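Local coordinates for hypothetical protein TM1553 (Thermotoga maritima, PDB 1VRM) that probably acts as an ApbE-family flavin transferase, moving FMN from FAD onto target flavoproteins, at residues V195-P200 with W207-K212; D218-I223 with H303-L308; S264-A269 with E317-F322. All blocks are in the same frame, centred on the assembly; numbering follows the deposited sequence.

In the fold
All three contacts lie on one side of the chain's centre and involve the large antiparallel sheet of eight strands. Contact 1 packs strand 207-212 over strand 194-197, and contact 2 packs strand 219-225 over strand 303-308. Strands 207-212 and 219-225 are hydrogen-bonded to each other as a two-stranded sheet. Contact 3 sets the 317-322 turn against strand 262-269, the sheet neighbour of 303-308. The centres of contacts 2 and 3 are about 8 Å apart, and that of contact 1 lies about 13 Å from contact 2 and 12 Å from contact 3. Contact 1 closes before the others open, while the segments of contacts 2 and 3 alternate along the chain. Together they build a second layer over this sheet face.

Contact 1: residues V195-P200 with W207-K212; sequences VRIIGP and WVIGVK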
loop_
_atom_site.group_PDB
_atom_site.type_symbol
_atom_site.label_atom_id
_atom_site.label_comp_id
_atom_site.label_asym_id
_atom_site.label_seq_id
_atom_site.Cartn_x
_atom_site.Cartn_y
_atom_site.Cartn_z
ATOM N N VAL A 195 -3.825 -2.792 8.326
ATOM C CA VAL A 195 -4.326 -3.910 9.097
ATOM C C VAL A 195 -5.411 -4.667 8.319
ATOM O O VAL A 195 -6.281 -4.041 7.650
ATOM C CB VAL A 195 -4.952 -3.412 10.423
ATOM C CG1 VAL A 195 -5.498 -4.572 11.231
ATOM C CG2 VAL A 195 -3.918 -2.641 11.291
ATOM N N ARG A 196 -5.338 -5.987 8.360
ATOM C CA ARG A 196 -6.409 -6.858 7.854
ATOM C C ARG A 196 -6.911 -7.743 9.007
ATOM O O ARG A 196 -6.116 -8.390 9.680
ATOM C CB ARG A 196 -5.932 -7.717 6.708
ATOM C CG ARG A 196 -6.981 -8.548 6.075
ATOM C CD ARG A 196 -7.933 -7.696 5.256
ATOM N NE ARG A 196 -8.666 -8.470 4.299
ATOM C CZ ARG A 196 -9.881 -8.869 4.511
ATOM N NH1 ARG A 196 -10.431 -8.602 5.648
ATOM N NH2 ARG A 196 -10.499 -9.593 3.628
ATOM N N ILE A 197 -8.217 -7.734 9.243
ATOM C CA ILE A 197 -8.805 -8.549 10.278
ATOM C C ILE A 197 -8.936 -9.998 9.750
ATOM O O ILE A 197 -9.525 -10.246 8.686
ATOM C CB ILE A 197 -10.169 -8.032 10.732
ATOM C CG1 ILE A 197 -10.114 -6.572 11.168
ATOM C CG2 ILE A 197 -10.788 -8.921 11.798
ATOM C CD1 ILE A 197 -9.061 -6.226 12.125
ATOM N N ILE A 198 -8.472 -10.950 10.558
ATOM C CA ILE A 198 -8.666 -12.363 10.269
ATOM C C ILE A 198 -10.054 -12.827 10.688
ATOM O O ILE A 198 -10.801 -13.439 9.891
ATOM C CB ILE A 198 -7.602 -13.263 10.910
ATOM C CG1 ILE A 198 -6.219 -12.948 10.357
ATOM C CG2 ILE A 198 -7.973 -14.748 10.731
ATOM C CD1 ILE A 198 -5.050 -13.617 11.147
ATOM N N GLY A 199 -10.390 -12.526 11.942
ATOM C CA GLY A 199 -11.714 -12.790 12.498
ATOM C C GLY A 199 -11.859 -11.970 13.751
ATOM O O GLY A 199 -10.884 -11.485 14.290
ATOM N N PRO A 200 -13.090 -11.838 14.266
ATOM C CA PRO A 200 -13.383 -10.998 15.384
ATOM C C PRO A 200 -12.741 -11.460 16.685
ATOM O O PRO A 200 -12.469 -12.645 16.896
ATOM C CB PRO A 200 -14.895 -11.056 15.518
ATOM C CG PRO A 200 -15.342 -11.986 14.603
ATOM C CD PRO A 200 -14.269 -12.508 13.740
ATOM N N TRP A 207 -12.060 -5.380 16.816
ATOM C CA TRP A 207 -10.732 -4.925 17.147
ATOM C C TRP A 207 -10.762 -3.410 17.163
ATOM O O TRP A 207 -11.348 -2.766 16.292
ATOM C CB TRP A 207 -9.700 -5.412 16.159
ATOM C CG TRP A 207 -9.605 -6.907 16.121
ATOM C CD1 TRP A 207 -10.309 -7.760 15.339
ATOM C CD2 TRP A 207 -8.822 -7.701 16.986
ATOM N NE1 TRP A 207 -9.972 -9.045 15.622
ATOM C CE2 TRP A 207 -9.069 -9.049 16.654
ATOM C CE3 TRP A 207 -7.922 -7.416 17.998
ATOM C CZ2 TRP A 207 -8.449 -10.082 17.308
ATOM C CZ3 TRP A 207 -7.306 -8.454 18.642
ATOM C CH2 TRP A 207 -7.562 -9.772 18.279
ATOM N N VAL A 208 -10.081 -2.849 18.144
ATOM C CA VAL A 208 -10.052 -1.390 18.331
ATOM C C VAL A 208 -8.748 -0.897 17.786
ATOM O O VAL A 208 -7.672 -1.322 18.230
ATOM C CB VAL A 208 -10.137 -0.985 19.800
ATOM C CG1 VAL A 208 -10.267 0.573 19.891
ATOM C CG2 VAL A 208 -11.314 -1.655 20.454
ATOM N N ILE A 209 -8.830 -0.034 16.793
ATOM C CA ILE A 209 -7.665 0.397 16.032
ATOM C C ILE A 209 -7.526 1.906 16.176
ATOM O O ILE A 209 -8.472 2.654 15.932
ATOM C CB ILE A 209 -7.749 -0.012 14.565
ATOM C CG1 ILE A 209 -7.861 -1.538 14.460
ATOM C CG2 ILE A 209 -6.545 0.509 13.803
ATOM C CD1 ILE A 209 -8.304 -2.060 13.144
ATOM N N GLY A 210 -6.351 2.324 16.603
ATOM C CA GLY A 210 -6.047 3.745 16.769
ATOM C C GLY A 210 -5.510 4.366 15.484
ATOM O O GLY A 210 -4.633 3.807 14.867
ATOM N N VAL A 211 -6.064 5.500 15.055
ATOM C CA VAL A 211 -5.565 6.247 13.916
ATOM C C VAL A 211 -4.507 7.194 14.490
ATOM O O VAL A 211 -4.804 7.962 15.381
ATOM C CB VAL A 211 -6.672 7.075 13.226
ATOM C CG1 VAL A 211 -6.105 7.873 12.071
ATOM C CG2 VAL A 211 -7.872 6.157 12.797
ATOM N N LYS A 212 -3.272 7.085 14.002
ATOM C CA LYS A 212 -2.175 7.833 14.610
ATOM C C LYS A 212 -2.161 9.287 14.122
ATOM O O LYS A 212 -2.506 9.604 12.991
ATOM C CB LYS A 212 -0.827 7.166 14.319
ATOM C CG LYS A 212 -0.379 7.244 12.884
#
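W207 and I209 belong to a small two-stranded sheet that lies face to face over V195 and I197 of the main antiparallel sheet. The strands run nearly antiparallel, at 170°, with axes 10.2 Å apart. That is the spacing of two layers, not of bonded neighbours. The one hydrogen bond between the segments comes from the indole. W207 NE1 gives its N-H to G199 O at 2.9 Å, almost straight at 176°. The oxygen sits at the indole edge, close to the ring plane, while NE1 is tilted 24° from the carbonyl plane of G199. This bond helps fix how the indole is turned. I198 and G199 both face G187 in a classic beta bulge, and the acceptor carbonyl belongs to it.

The remaining contacts are apolar. I197 runs at a slant to the indole. Its outer torsion is folded rather than extended, and this brings a second methyl to the ring: CG2 and CD1 of I197 each lie 3.8 Å from W207 CD1. Further along, I209 CD1 reaches V195 CG1 at 4.2 Å and I197 CD1 at 4.4 Å.

F188 and Y18 meet the W207 ring edge-to-face. I209 also touches I223 and L225 of strand 219-225. On the far face of the main sheet, R196 NE forms a salt bridge with D172 OD1, and I198 packs on A178 and L179 of helix 166-181.

Contact 2: residues D218-I223 with H303-L308; sequences DVIDYI and HLLIVL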
loop_
_atom_site.group_PDB
_atom_site.type_symbol
_atom_site.label_atom_id
_atom_site.label_comp_id
_atom_site.label_asym_id
_atom_site.label_seq_id
_atom_site.Cartn_x
_atom_site.Cartn_y
_atom_site.Cartn_z
ATOM N N ASP A 218 0.116 10.734 19.898
ATOM C CA ASP A 218 -1.258 10.487 20.331
ATOM C C ASP A 218 -2.054 9.848 19.201
ATOM O O ASP A 218 -1.625 9.821 18.060
ATOM C CB ASP A 218 -1.935 11.806 20.723
ATOM C CG ASP A 218 -1.896 12.862 19.591
ATOM O OD1 ASP A 218 -0.769 13.277 19.177
ATOM O OD2 ASP A 218 -2.997 13.308 19.141
ATOM N N VAL A 219 -3.184 9.279 19.577
ATOM C CA VAL A 219 -4.178 8.748 18.654
ATOM C C VAL A 219 -5.193 9.863 18.396
ATOM O O VAL A 219 -5.694 10.475 19.353
ATOM C CB VAL A 219 -4.853 7.537 19.325
ATOM C CG1 VAL A 219 -6.023 7.085 18.575
ATOM C CG2 VAL A 219 -3.832 6.414 19.466
ATOM N N ILE A 220 -5.563 10.079 17.139
ATOM C CA ILE A 220 -6.534 11.119 16.837
ATOM C C ILE A 220 -7.947 10.529 16.693
ATOM O O ILE A 220 -8.926 11.267 16.715
ATOM C CB ILE A 220 -6.171 11.932 15.582
ATOM C CG1 ILE A 220 -6.072 11.009 14.371
ATOM C CG2 ILE A 220 -4.891 12.761 15.806
ATOM C CD1 ILE A 220 -5.793 11.760 13.071
ATOM N N ASP A 221 -8.076 9.207 16.577
ATOM C CA ASP A 221 -9.415 8.602 16.450
ATOM C C ASP A 221 -9.271 7.109 16.701
ATOM O O ASP A 221 -8.173 6.562 16.507
ATOM C CB ASP A 221 -9.932 8.852 15.042
ATOM C CG ASP A 221 -11.457 8.723 14.918
ATOM O OD1 ASP A 221 -12.209 8.551 15.938
ATOM O OD2 ASP A 221 -11.911 8.777 13.750
ATOM N N TYR A 222 -10.370 6.474 17.144
ATOM C CA TYR A 222 -10.445 5.021 17.262
ATOM C C TYR A 222 -11.531 4.467 16.383
ATOM O O TYR A 222 -12.630 5.027 16.342
ATOM C CB TYR A 222 -10.717 4.594 18.682
ATOM C CG TYR A 222 -9.533 4.749 19.596
ATOM C CD1 TYR A 222 -8.497 3.818 19.586
ATOM C CD2 TYR A 222 -9.437 5.837 20.446
ATOM C CE1 TYR A 222 -7.398 3.957 20.423
ATOM C CE2 TYR A 222 -8.340 5.982 21.276
ATOM C CZ TYR A 222 -7.352 5.040 21.260
ATOM O OH TYR A 222 -6.270 5.202 22.093
ATOM N N ILE A 223 -11.193 3.405 15.671
ATOM C CA ILE A 223 -12.182 2.686 14.922
ATOM C C ILE A 223 -12.299 1.260 15.390
ATOM O O ILE A 223 -11.425 0.732 16.072
ATOM C CB ILE A 223 -11.931 2.750 13.402
ATOM C CG1 ILE A 223 -10.586 2.118 13.058
ATOM C CG2 ILE A 223 -11.970 4.203 12.943
ATOM C CD1 ILE A 223 -10.463 1.683 11.610
ATOM N N HIS A 303 -13.811 4.247 2.727
ATOM C CA HIS A 303 -14.371 5.062 3.750
ATOM C C HIS A 303 -13.243 5.713 4.472
ATOM O O HIS A 303 -12.396 5.007 5.050
ATOM C CB HIS A 303 -15.244 4.178 4.631
ATOM C CG HIS A 303 -16.236 3.439 3.791
ATOM N ND1 HIS A 303 -17.260 4.087 3.122
ATOM C CD2 HIS A 303 -16.219 2.168 3.318
ATOM C CE1 HIS A 303 -17.866 3.224 2.316
ATOM N NE2 HIS A 303 -17.261 2.055 2.421
ATOM N N LEU A 304 -13.207 7.047 4.492
ATOM C CA LEU A 304 -11.934 7.691 4.782
ATOM C C LEU A 304 -11.895 8.817 5.774
ATOM O O LEU A 304 -12.892 9.499 6.045
ATOM C CB LEU A 304 -11.293 8.162 3.527
ATOM C CG LEU A 304 -11.799 9.409 2.862
ATOM C CD1 LEU A 304 -10.888 9.758 1.694
ATOM C CD2 LEU A 304 -13.248 9.243 2.403
ATOM N N LEU A 305 -10.692 9.013 6.292
ATOM C CA LEU A 305 -10.361 10.129 7.160
ATOM C C LEU A 305 -9.076 10.737 6.620
ATOM O O LEU A 305 -8.085 10.011 6.436
ATOM C CB LEU A 305 -10.112 9.644 8.580
ATOM C CG LEU A 305 -9.711 10.685 9.636
ATOM C CD1 LEU A 305 -10.020 10.209 11.003
ATOM C CD2 LEU A 305 -8.221 10.970 9.572
ATOM N N ILE A 306 -9.074 12.046 6.386
ATOM C CA ILE A 306 -7.912 12.768 5.886
ATOM C C ILE A 306 -7.430 13.737 6.965
ATOM O O ILE A 306 -8.219 14.450 7.552
ATOM C CB ILE A 306 -8.274 13.612 4.639
ATOM C CG1 ILE A 306 -8.861 12.746 3.536
ATOM C CG2 ILE A 306 -7.067 14.395 4.162
ATOM C CD1 ILE A 306 -9.478 13.497 2.445
ATOM N N VAL A 307 -6.117 13.765 7.213
ATOM C CA VAL A 307 -5.528 14.805 8.032
ATOM C C VAL A 307 -4.805 15.728 7.062
ATOM O O VAL A 307 -3.815 15.329 6.433
ATOM C CB VAL A 307 -4.518 14.259 9.037
ATOM C CG1 VAL A 307 -3.949 15.449 9.877
ATOM C CG2 VAL A 307 -5.143 13.182 9.916
ATOM N N LEU A 308 -5.334 16.922 6.903
ATOM C CA LEU A 308 -4.764 17.885 5.992
ATOM C C LEU A 308 -3.501 18.504 6.613
ATOM O O LEU A 308 -3.307 18.430 7.819
ATOM C CB LEU A 308 -5.779 18.964 5.701
ATOM C CG LEU A 308 -7.033 18.487 5.005
ATOM C CD1 LEU A 308 -8.073 19.601 5.095
ATOM C CD2 LEU A 308 -6.696 18.061 3.579
#
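I220 and V307 make the closest apolar contact here. Their side chains reach toward each other tip to tip, with I220 CD1 3.5 Å from V307 CG2. I220 holds CG1 between its backbone N and carbonyl carbon (chi1 59°), and the outer torsion is extended, which carries CD1 toward V307. I220 CD1 also lies 4.3 Å from L305 CD2. One isoleucine tip therefore serves two residues on the same face of strand 303-308.

No backbone bonds join the segments. The nearest CA atoms, I220 to V307 and D221 to L305, are 9.6 Å and 9.5 Å apart. Here the two-stranded sheet 207-212/219-225 is layered on the eight-stranded sheet. The backbone bends at I220, where strand 219-225 is broken, and the backbones of I220 and D221 both bond to V211.

D221 adds a van der Waals contact of an oxygen with a methyl. Its side chain lies slantwise to L305, with D221 OD2 3.6 Å from L305 CD1 and no hydrogen bond between them. Within its own segment, D221 OD1 takes a weak bond from Y222 N at 3.0 Å, bent to 123°. D221 OD2 and E323 OE1 also bring like charges close together.

V307 touches W263 and S264 of strand 262-269, and P214 of a loop. On the other face of strand 303-308, L304, I306 and L308 pack on helix 272-296.

Contact 3: residues S264-A269 with E317-F322; sequences SVTIIA and ETFKLF
I268 is the buried centre of this contact, wedged between the rings of F319 and F322. I268 CD1 lies 3.5 Å from F319 CE2, and the two side chains cross at about a right angle. I268 CD1 is also 3.7 Å from F322 CB, near the root of the second ring. The CG1/CD1 branch thus runs into the corner between F319 and the root of F322. The other branch, CG2, sits over one face of F322. I268 CG2 is 4.2 Å from the centroid of the F322 ring and 10° off the normal, a CH-pi contact over the middle of the ring.

F319 is the buried ring. Its CG is anti to the backbone N (chi1 -169°), which extends the ring from the helical turn toward the strand. F319 CE2 also meets T266 CG2, more loosely, at 4.2 Å. T266 OG1 is hydrogen-bonded to T232 OG1.

The outer side of the turn is different. K320 points away from the strand and forms a salt bridge with E317, K320 NZ to E317 OE2 at 2.8 Å, on the syn side of the carboxylate but 34° out of its plane. E317 and L321 are exposed, and F322 is only partly buried. The helical turn has few firm backbone bonds, but F322 N bonds to F319 O at 2.9 Å. S316 OG bonds to F319 N and T318 OG1, and H303 ND1 also bonds to T318 OG1.

I267 and A269 point to the other face of the sheet, against helix 272-296. The strand is thus covered on both faces, as in a layered alpha/beta fold, with the short helical turn after edge strand 313-315 folded back as part of one cover.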
loop_
_atom_site.group_PDB
_atom_site.type_symbol
_atom_site.label_atom_id
_atom_site.label_comp_id
_atom_site.label_asym_id
_atom_site.label_seq_id
_atom_site.Cartn_x
_atom_site.Cartn_y
_atom_site.Cartn_z
ATOM N N SER A 264 -1.903 12.788 6.211
ATOM C CA SER A 264 -2.261 11.360 6.099
ATOM C C SER A 264 -3.647 11.117 5.572
ATOM O O SER A 264 -4.517 11.996 5.626
ATOM C CB SER A 264 -2.090 10.638 7.416
ATOM O OG SER A 264 -3.012 11.092 8.371
ATOM N N VAL A 265 -3.839 9.934 5.001
ATOM C CA VAL A 265 -5.171 9.503 4.583
ATOM C C VAL A 265 -5.313 8.055 5.052
ATOM O O VAL A 265 -4.422 7.245 4.794
ATOM C CB VAL A 265 -5.338 9.518 3.055
ATOM C CG1 VAL A 265 -6.654 8.838 2.636
ATOM C CG2 VAL A 265 -5.230 10.941 2.469
ATOM N N THR A 266 -6.420 7.774 5.732
ATOM C CA THR A 266 -6.737 6.465 6.301
ATOM C C THR A 266 -8.015 5.981 5.638
ATOM O O THR A 266 -8.999 6.742 5.564
ATOM C CB THR A 266 -6.994 6.554 7.843
ATOM O OG1 THR A 266 -5.798 7.045 8.527
ATOM C CG2 THR A 266 -7.410 5.234 8.368
ATOM N N ILE A 267 -7.967 4.765 5.110
ATOM C CA ILE A 267 -9.089 4.180 4.398
ATOM C C ILE A 267 -9.491 2.875 5.047
ATOM O O ILE A 267 -8.664 2.010 5.264
ATOM C CB ILE A 267 -8.672 3.806 2.968
ATOM C CG1 ILE A 267 -8.165 5.023 2.202
ATOM C CG2 ILE A 267 -9.720 3.088 2.196
ATOM C CD1 ILE A 267 -9.122 6.022 1.984
ATOM N N ILE A 268 -10.783 2.782 5.336
ATOM C CA ILE A 268 -11.421 1.520 5.707
ATOM C C ILE A 268 -12.081 0.941 4.466
ATOM O O ILE A 268 -12.828 1.624 3.762
ATOM C CB ILE A 268 -12.491 1.740 6.777
ATOM C CG1 ILE A 268 -11.882 2.349 8.043
ATOM C CG2 ILE A 268 -13.253 0.423 6.999
ATOM C CD1 ILE A 268 -12.925 2.874 9.021
ATOM N N ALA A 269 -11.792 -0.328 4.185
ATOM C CA ALA A 269 -12.338 -0.999 3.014
ATOM C C ALA A 269 -12.563 -2.496 3.286
ATOM O O ALA A 269 -12.180 -3.015 4.342
ATOM C CB ALA A 269 -11.481 -0.820 1.784
ATOM N N GLU A 317 -18.954 10.600 6.182
ATOM C CA GLU A 317 -19.957 10.125 7.114
ATOM C C GLU A 317 -19.870 8.596 7.297
ATOM O O GLU A 317 -20.140 8.058 8.364
ATOM C CB GLU A 317 -21.348 10.537 6.623
ATOM C CG GLU A 317 -21.572 12.023 6.655
ATOM C CD GLU A 317 -21.475 12.615 8.056
ATOM O OE1 GLU A 317 -21.924 11.964 9.039
ATOM O OE2 GLU A 317 -20.925 13.728 8.164
ATOM N N THR A 318 -19.489 7.890 6.244
ATOM C CA THR A 318 -19.337 6.440 6.324
ATOM C C THR A 318 -18.212 6.076 7.316
ATOM O O THR A 318 -18.303 5.097 8.029
ATOM C CB THR A 318 -19.081 5.778 4.928
ATOM O OG1 THR A 318 -18.018 6.419 4.204
ATOM C CG2 THR A 318 -20.384 5.787 4.119
ATOM N N PHE A 319 -17.119 6.840 7.326
ATOM C CA PHE A 319 -16.024 6.588 8.249
ATOM C C PHE A 319 -16.534 6.654 9.701
ATOM O O PHE A 319 -16.187 5.797 10.527
ATOM C CB PHE A 319 -14.859 7.607 8.013
ATOM C CG PHE A 319 -13.607 7.252 8.750
ATOM C CD1 PHE A 319 -13.409 7.639 10.056
ATOM C CD2 PHE A 319 -12.628 6.445 8.141
ATOM C CE1 PHE A 319 -12.219 7.246 10.739
ATOM C CE2 PHE A 319 -11.463 6.100 8.845
ATOM C CZ PHE A 319 -11.279 6.511 10.116
ATOM N N LYS A 320 -17.387 7.647 9.978
ATOM C CA LYS A 320 -17.923 7.882 11.312
ATOM C C LYS A 320 -18.672 6.671 11.822
ATOM O O LYS A 320 -18.719 6.429 13.025
ATOM C CB LYS A 320 -18.825 9.136 11.333
ATOM C CG LYS A 320 -18.096 10.405 10.807
ATOM C CD LYS A 320 -18.916 11.690 11.000
ATOM C CE LYS A 320 -18.276 12.889 10.360
ATOM N NZ LYS A 320 -19.242 14.057 10.391
ATOM N N LEU A 321 -19.241 5.862 10.920
ATOM C CA LEU A 321 -19.953 4.671 11.345
ATOM C C LEU A 321 -19.072 3.689 12.130
ATOM O O LEU A 321 -19.572 2.872 12.881
ATOM C CB LEU A 321 -20.569 3.938 10.152
ATOM C CG LEU A 321 -21.619 4.713 9.369
ATOM C CD1 LEU A 321 -22.091 3.949 8.100
ATOM C CD2 LEU A 321 -22.787 5.081 10.283
ATOM N N PHE A 322 -17.755 3.721 11.847
ATOM C CA PHE A 322 -16.779 2.794 12.438
ATOM C C PHE A 322 -16.138 3.330 13.714
ATOM O O PHE A 322 -15.336 2.656 14.313
ATOM C CB PHE A 322 -15.712 2.470 11.412
ATOM C CG PHE A 322 -16.260 1.760 10.219
ATOM C CD1 PHE A 322 -16.337 0.365 10.204
ATOM C CD2 PHE A 322 -16.684 2.468 9.116
ATOM C CE1 PHE A 322 -16.812 -0.274 9.092
ATOM C CE2 PHE A 322 -17.204 1.831 8.035
ATOM C CZ PHE A 322 -17.289 0.453 8.021
#